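Local structure of Low molecular weight protein-tyrosine-phosphatase YfkJ (4ETM) at residues C30-A35 / A54-I59; L87-Q90 / Q94-D97. The protein removes phosphate from phosphotyrosine-containing proteins as a low molecular weight protein-tyrosine phosphatase and takes part in resistance to ethanol stress. All blocks are in the same frame, centred on the assembly; numbering follows the deposited sequence.

Contact 1 of 2, residues C30-A35 / A54-I59; sequences CRSPMA and ADSAGI. With K (potassium ion), chain E; PO4 (phosphate ion), chain C.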
ATOM      1  N   CYS A  30       8.629  15.757   0.210  1.00 11.90           N
ATOM      2  CA  CYS A  30       9.679  15.356  -0.734  1.00 12.46           C
ATOM      3  C   CYS A  30       9.146  15.004  -2.132  1.00 13.75           C
ATOM      4  O   CYS A  30       9.330  15.773  -3.091  1.00 13.94           O
ATOM      5  CB  CYS A  30      10.513  14.203  -0.171  1.00 10.76           C
ATOM      6  SG  CYS A  30      11.359  14.546   1.393  1.00 13.85           S
ATOM      7  N   ARG A  31       8.461  13.871  -2.245  1.00 12.83           N
ATOM      8  CA  ARG A  31       8.086  13.322  -3.550  1.00 10.47           C
ATOM      9  C   ARG A  31       6.917  14.004  -4.252  1.00 11.05           C
ATOM     10  O   ARG A  31       7.078  14.464  -5.396  1.00  9.66           O
ATOM     11  CB  ARG A  31       7.820  11.816  -3.447  1.00 12.47           C
ATOM     12  CG  ARG A  31       9.076  11.001  -3.154  1.00 12.26           C
ATOM     13  CD  ARG A  31       8.727   9.606  -2.700  1.00 12.37           C
ATOM     14  NE  ARG A  31       8.082   9.631  -1.390  1.00 10.27           N
ATOM     15  CZ  ARG A  31       7.500   8.581  -0.833  1.00 10.25           C
ATOM     16  NH1 ARG A  31       7.462   7.415  -1.469  1.00 12.48           N
ATOM     17  NH2 ARG A  31       6.932   8.720   0.358  1.00 13.05           N
ATOM     18  N   SER A  32       5.752  14.051  -3.605  1.00 12.29           N
ATOM     19  CA  SER A  32       4.579  14.618  -4.259  1.00  9.80           C
ATOM     20  C   SER A  32       4.734  16.108  -4.610  1.00 10.01           C
ATOM     21  O   SER A  32       4.262  16.517  -5.668  1.00 12.61           O
ATOM     22  CB  SER A  32       3.260  14.301  -3.542  1.00 10.80           C
ATOM     23  OG  SER A  32       3.236  14.832  -2.230  1.00 13.05           O
ATOM     24  N   PRO A  33       5.389  16.913  -3.755  1.00 12.23           N
ATOM     25  CA  PRO A  33       5.575  18.288  -4.229  1.00 13.80           C
ATOM     26  C   PRO A  33       6.472  18.335  -5.462  1.00 13.74           C
ATOM     27  O   PRO A  33       6.219  19.132  -6.360  1.00 16.43           O
ATOM     28  CB  PRO A  33       6.245  18.986  -3.035  1.00 13.99           C
ATOM     29  CG  PRO A  33       5.802  18.178  -1.843  1.00 12.19           C
ATOM     30  CD  PRO A  33       5.815  16.768  -2.344  1.00 13.82           C
ATOM     31  N   MET A  34       7.492  17.478  -5.515  1.00 11.40           N
ATOM     32  CA  MET A  34       8.384  17.451  -6.679  1.00 11.08           C
ATOM     33  C   MET A  34       7.588  17.050  -7.912  1.00 14.33           C
ATOM     34  O   MET A  34       7.770  17.620  -8.984  1.00 15.72           O
ATOM     35  CB  MET A  34       9.542  16.477  -6.464  1.00 14.93           C
ATOM     36  CG  MET A  34      10.632  16.590  -7.511  1.00 16.78           C
ATOM     37  SD  MET A  34      11.946  15.341  -7.433  1.00 15.61           S
ATOM     38  CE  MET A  34      12.719  15.684  -5.856  1.00 17.16           C
ATOM     39  N   ALA A  35       6.690  16.081  -7.740  1.00 12.11           N
ATOM     40  CA  ALA A  35       5.888  15.608  -8.859  1.00 11.95           C
ATOM     41  C   ALA A  35       4.907  16.684  -9.304  1.00 13.67           C
ATOM     42  O   ALA A  35       4.782  16.958 -10.498  1.00 16.62           O
ATOM     43  CB  ALA A  35       5.160  14.338  -8.507  1.00 14.77           C
ATOM     44  N   ALA A  54      -2.854  20.529 -11.276  1.00 19.63           N
ATOM     45  CA  ALA A  54      -2.264  19.561 -10.348  1.00 17.15           C
ATOM     46  C   ALA A  54      -2.148  20.109  -8.924  1.00 16.65           C
ATOM     47  O   ALA A  54      -2.068  21.323  -8.722  1.00 20.21           O
ATOM     48  CB  ALA A  54      -0.900  19.088 -10.860  1.00 22.21           C
ATOM     49  N   ASP A  55      -2.158  19.197  -7.947  1.00 15.56           N
ATOM     50  CA  ASP A  55      -1.995  19.531  -6.535  1.00 15.85           C
ATOM     51  C   ASP A  55      -1.277  18.344  -5.910  1.00 15.41           C
ATOM     52  O   ASP A  55      -1.049  17.337  -6.584  1.00 17.24           O
ATOM     53  CB  ASP A  55      -3.348  19.748  -5.846  1.00 17.31           C
ATOM     54  CG  ASP A  55      -3.219  20.315  -4.431  1.00 19.67           C
ATOM     55  OD1 ASP A  55      -2.159  20.897  -4.098  1.00 22.66           O
ATOM     56  OD2 ASP A  55      -4.196  20.193  -3.646  1.00 23.29           O
ATOM     57  N   SER A  56      -0.897  18.445  -4.640  1.00 14.35           N
ATOM     58  CA  SER A  56      -0.345  17.278  -3.954  1.00 13.28           C
ATOM     59  C   SER A  56      -0.897  17.180  -2.543  1.00 16.23           C
ATOM     60  O   SER A  56      -1.590  18.058  -2.106  1.00 18.72           O
ATOM     61  CB  SER A  56       1.190  17.232  -3.994  1.00 12.01           C
ATOM     62  OG  SER A  56       1.804  18.402  -3.499  1.00 15.06           O
ATOM     63  N   ALA A  57      -0.620  16.105  -1.837  1.00 14.93           N
ATOM     64  CA  ALA A  57      -1.060  15.972  -0.443  1.00 14.94           C
ATOM     65  C   ALA A  57      -0.396  14.744   0.133  1.00 15.36           C
ATOM     66  O   ALA A  57       0.061  13.865  -0.607  1.00 13.95           O
ATOM     67  CB  ALA A  57      -2.586  15.841  -0.340  1.00 12.34           C
ATOM     68  N   GLY A  58      -0.366  14.652   1.458  1.00 11.55           N
ATOM     69  CA  GLY A  58       0.321  13.551   2.097  1.00 10.90           C
ATOM     70  C   GLY A  58      -0.588  12.657   2.911  1.00  9.40           C
ATOM     71  O   GLY A  58      -1.614  13.092   3.408  1.00 11.08           O
ATOM     72  N   ILE A  59      -0.190  11.398   3.053  1.00  9.90           N
ATOM     73  CA  ILE A  59      -0.896  10.487   3.927  1.00  9.79           C
ATOM     74  C   ILE A  59      -0.831  10.932   5.389  1.00  7.77           C
ATOM     75  O   ILE A  59      -1.854  10.911   6.095  1.00 11.96           O
ATOM     76  CB  ILE A  59      -0.354   9.052   3.809  1.00 11.36           C
ATOM     77  CG1 ILE A  59      -0.535   8.524   2.382  1.00 10.85           C
ATOM     78  CG2 ILE A  59      -1.112   8.161   4.787  1.00 11.13           C
ATOM     79  CD1 ILE A  59      -1.974   8.588   1.889  1.00 11.42           C
TER
HETATM   80  K     K E 203       0.414  20.482  -1.012  1.00 16.69           K
HETATM   81  P   PO4 C 201       7.769  12.376   1.318  1.00 12.06           P
HETATM   82  O1  PO4 C 201       8.955  12.123   2.228  1.00 12.12           O
HETATM   83  O2  PO4 C 201       7.278  13.753   1.621  1.00 13.68           O
HETATM   84  O3  PO4 C 201       6.720  11.341   1.584  1.00 10.90           O
HETATM   85  O4  PO4 C 201       8.188  12.167  -0.124  1.00 13.13           O
HETATM   86  O   HOH W   1       3.665  20.608  -1.388  1.00 24.46           O
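S32 and S56 face each other where helix 31-35 runs antiparallel over strand 54-58, the segment axes 7.5 Å apart. S56 CB is the atom that S32 packs on, with S32 CB, OG and O all 3.6 Å from it. P33 adds its CA, 3.8 Å from S56 OG. Small side chains suit so close an approach of helix to strand.

Both serine hydroxyls find their polar partners outside the two segments. In S32 a chi1 of 62° sets OG between the backbone N and the carbonyl carbon, where N28 ND2 hydrogen-bonds to it; S56 OG pairs with E36 further along the helix. The backbone of S56 contributes to a metal site, its O standing 3.3 Å from a potassium ion that N28 OD1 and a water also bind.

Anion binding belongs to the start of the helix. C30 N donates to phosphate O2, and R31 N to O4 at 2.7 Å. The R31 chain, bent at chi3 (-68°), brings its guanidinium edge back to the same ion: NE donates almost straight to O4 (173°) and NH2 reaches O3 at 2.9 Å. D106 holds NH1 by a salt bridge, fixing the group's rotation, while G27 N and I29 N complete the cradle.

C30 and the catalytic R31 close the P-loop that begins at the nucleophile C25, the CX5R signature of tyrosine phosphatases, set at the turn of a beta-alpha-beta crossover whose helix and second strand meet here.

Contact 2 of 2, residues L87-Q90 / Q94-D97; sequences LARQ and QDLD
R89 and D95 meet head-on, the arginine reaching from the loop and the aspartate from helix 94-97, in a two-pronged salt bridge. R89 NH1 donates to D95 OD2 at 2.9 Å, on the syn side and close to the carboxylate plane, with an N-H...O angle of 160°. NH2 takes the other oxygen, OD1, also at 2.9 Å, but approaches from above the carboxylate plane. The two flat groups are twisted 48° apart, so one bond is nearly in plane and the other not.

An arginine suits the place because its chain, extended from CG to NE, bridges the 11.4 Å between R89 CA and D95 CA. NH2 is shared, since D55 OD2 forms a second salt bridge with it, and the guanidinium therefore lies between two carboxylates. NE is also hydrogen-bonded outside the two segments, and the backbone R89 N donates to N28 OD1. D95 OD2 is shared too, accepting from S92 N as well as from NH1. L22 of strand 19-25 packs against both side chains.

Q90 points its CB away from the helix, and its NE2 donates to I59 O.

For the buried D95, each carboxylate oxygen thus has a donor, and OD2 has two. Such pairing probably stabilises the ionised carboxylate, and D95 and D55 would be expected to balance and hold the permanent charge of R89; the contact joins loop to helix by charge.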
ATOM      1  N   LEU A  87       2.724  24.254  -0.045  1.00 15.10           N
ATOM      2  CA  LEU A  87       2.833  24.026   1.398  1.00 18.55           C
ATOM      3  C   LEU A  87       2.114  22.757   1.792  1.00 20.45           C
ATOM      4  O   LEU A  87       0.924  22.656   1.555  1.00 33.96           O
ATOM      5  CB  LEU A  87       2.155  25.155   2.162  1.00 22.58           C
ATOM      6  CG  LEU A  87       2.722  26.561   2.117  1.00 25.13           C
ATOM      7  CD1 LEU A  87       1.785  27.474   2.881  1.00 24.86           C
ATOM      8  CD2 LEU A  87       4.108  26.559   2.732  1.00 24.00           C
ATOM      9  N   ALA A  88       2.784  21.846   2.483  1.00 14.96           N
ATOM     10  CA  ALA A  88       2.226  20.529   2.780  1.00 14.15           C
ATOM     11  C   ALA A  88       0.813  20.511   3.373  1.00 14.20           C
ATOM     12  O   ALA A  88       0.452  21.364   4.193  1.00 17.59           O
ATOM     13  CB  ALA A  88       3.170  19.748   3.688  1.00 13.76           C
ATOM     14  N   ARG A  89       0.043  19.510   2.965  1.00 12.20           N
ATOM     15  CA  ARG A  89      -1.289  19.275   3.508  1.00 12.22           C
ATOM     16  C   ARG A  89      -1.560  17.784   3.539  1.00 15.63           C
ATOM     17  O   ARG A  89      -0.900  17.010   2.841  1.00 17.71           O
ATOM     18  CB  ARG A  89      -2.364  19.994   2.690  1.00 16.35           C
ATOM     19  CG  ARG A  89      -2.832  19.256   1.436  1.00 18.11           C
ATOM     20  CD  ARG A  89      -3.914  20.080   0.729  1.00 12.44           C
ATOM     21  NE  ARG A  89      -4.326  19.533  -0.560  1.00 17.53           N
ATOM     22  CZ  ARG A  89      -5.268  18.607  -0.707  1.00 19.48           C
ATOM     23  NH1 ARG A  89      -5.895  18.103   0.358  1.00 16.99           N
ATOM     24  NH2 ARG A  89      -5.578  18.177  -1.917  1.00 17.83           N
ATOM     25  N   GLN A  90      -2.516  17.378   4.361  1.00 12.10           N
ATOM     26  CA  GLN A  90      -2.823  15.974   4.527  1.00 12.96           C
ATOM     27  C   GLN A  90      -4.054  15.649   3.697  1.00 12.99           C
ATOM     28  O   GLN A  90      -5.033  16.382   3.723  1.00 15.32           O
ATOM     29  CB  GLN A  90      -3.084  15.663   5.999  1.00 13.85           C
ATOM     30  CG  GLN A  90      -3.360  14.197   6.306  1.00 13.02           C
ATOM     31  CD  GLN A  90      -3.333  13.910   7.793  1.00 15.06           C
ATOM     32  OE1 GLN A  90      -3.740  14.743   8.606  1.00 22.97           O
ATOM     33  NE2 GLN A  90      -2.857  12.738   8.160  1.00 16.09           N
ATOM     34  N   GLN A  94     -12.518  13.747   0.981  1.00 26.84           N
ATOM     35  CA  GLN A  94     -13.096  14.585  -0.069  1.00 30.08           C
ATOM     36  C   GLN A  94     -12.190  14.704  -1.300  1.00 22.71           C
ATOM     37  O   GLN A  94     -12.673  14.890  -2.415  1.00 30.57           O
ATOM     38  CB  GLN A  94     -13.469  15.969   0.478  1.00 31.69           C
ATOM     39  CG  GLN A  94     -14.337  16.796  -0.463  1.00 41.50           C
ATOM     40  CD  GLN A  94     -15.627  16.084  -0.840  1.00 45.54           C
ATOM     41  OE1 GLN A  94     -16.322  15.535   0.020  1.00 48.21           O
ATOM     42  NE2 GLN A  94     -15.947  16.078  -2.132  1.00 43.28           N
ATOM     43  N   ASP A  95     -10.882  14.589  -1.096  1.00 21.40           N
ATOM     44  CA  ASP A  95      -9.939  14.599  -2.202  1.00 21.16           C
ATOM     45  C   ASP A  95     -10.205  13.453  -3.182  1.00 21.31           C
ATOM     46  O   ASP A  95      -9.976  13.593  -4.381  1.00 21.06           O
ATOM     47  CB  ASP A  95      -8.499  14.493  -1.688  1.00 21.35           C
ATOM     48  CG  ASP A  95      -8.000  15.775  -1.042  1.00 25.04           C
ATOM     49  OD1 ASP A  95      -8.154  16.860  -1.642  1.00 26.70           O
ATOM     50  OD2 ASP A  95      -7.428  15.686   0.063  1.00 21.56           O
ATOM     51  N   LEU A  96     -10.671  12.320  -2.665  1.00 22.33           N
ATOM     52  CA  LEU A  96     -10.942  11.161  -3.509  1.00 22.03           C
ATOM     53  C   LEU A  96     -11.984  11.504  -4.574  1.00 23.09           C
ATOM     54  O   LEU A  96     -11.825  11.154  -5.738  1.00 28.04           O
ATOM     55  CB  LEU A  96     -11.420   9.972  -2.667  1.00 21.55           C
ATOM     56  CG  LEU A  96     -10.488   9.506  -1.549  1.00 31.13           C
ATOM     57  CD1 LEU A  96     -11.178   8.458  -0.696  1.00 34.37           C
ATOM     58  CD2 LEU A  96      -9.203   8.964  -2.113  1.00 31.98           C
ATOM     59  N   ASP A  97     -13.030  12.211  -4.179  1.00 25.23           N
ATOM     60  CA  ASP A  97     -14.109  12.526  -5.105  1.00 29.15           C
ATOM     61  C   ASP A  97     -13.771  13.741  -5.970  1.00 31.07           C
ATOM     62  O   ASP A  97     -14.315  13.900  -7.058  1.00 35.04           O
ATOM     63  CB  ASP A  97     -15.411  12.772  -4.342  1.00 32.50           C
ATOM     64  CG  ASP A  97     -15.961  11.508  -3.689  1.00 39.17           C
ATOM     65  OD1 ASP A  97     -15.666  10.392  -4.178  1.00 32.47           O
ATOM     66  OD2 ASP A  97     -16.704  11.632  -2.690  1.00 48.99           O
TER

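In the fold
Contact 1 lies near the centre of the chain, where all its touching residues are buried; contact 2 is farther out and only partly buried. Their chemistry follows: the helix and strand of 30-35 / 54-59 approach through small side chains, whereas 87-90 / 94-97 spans a wider separation with charged groups. The two are coupled along outer strand 52-58, beside which the loop 87-90 runs: G58 N and R89 O are probably hydrogen-bonded at 2.8 Å. N28, through its potassium-binding oxygen, serves both. Side chains of strand 19-25 touch both as well: C25 and F23 the first, L22 the second.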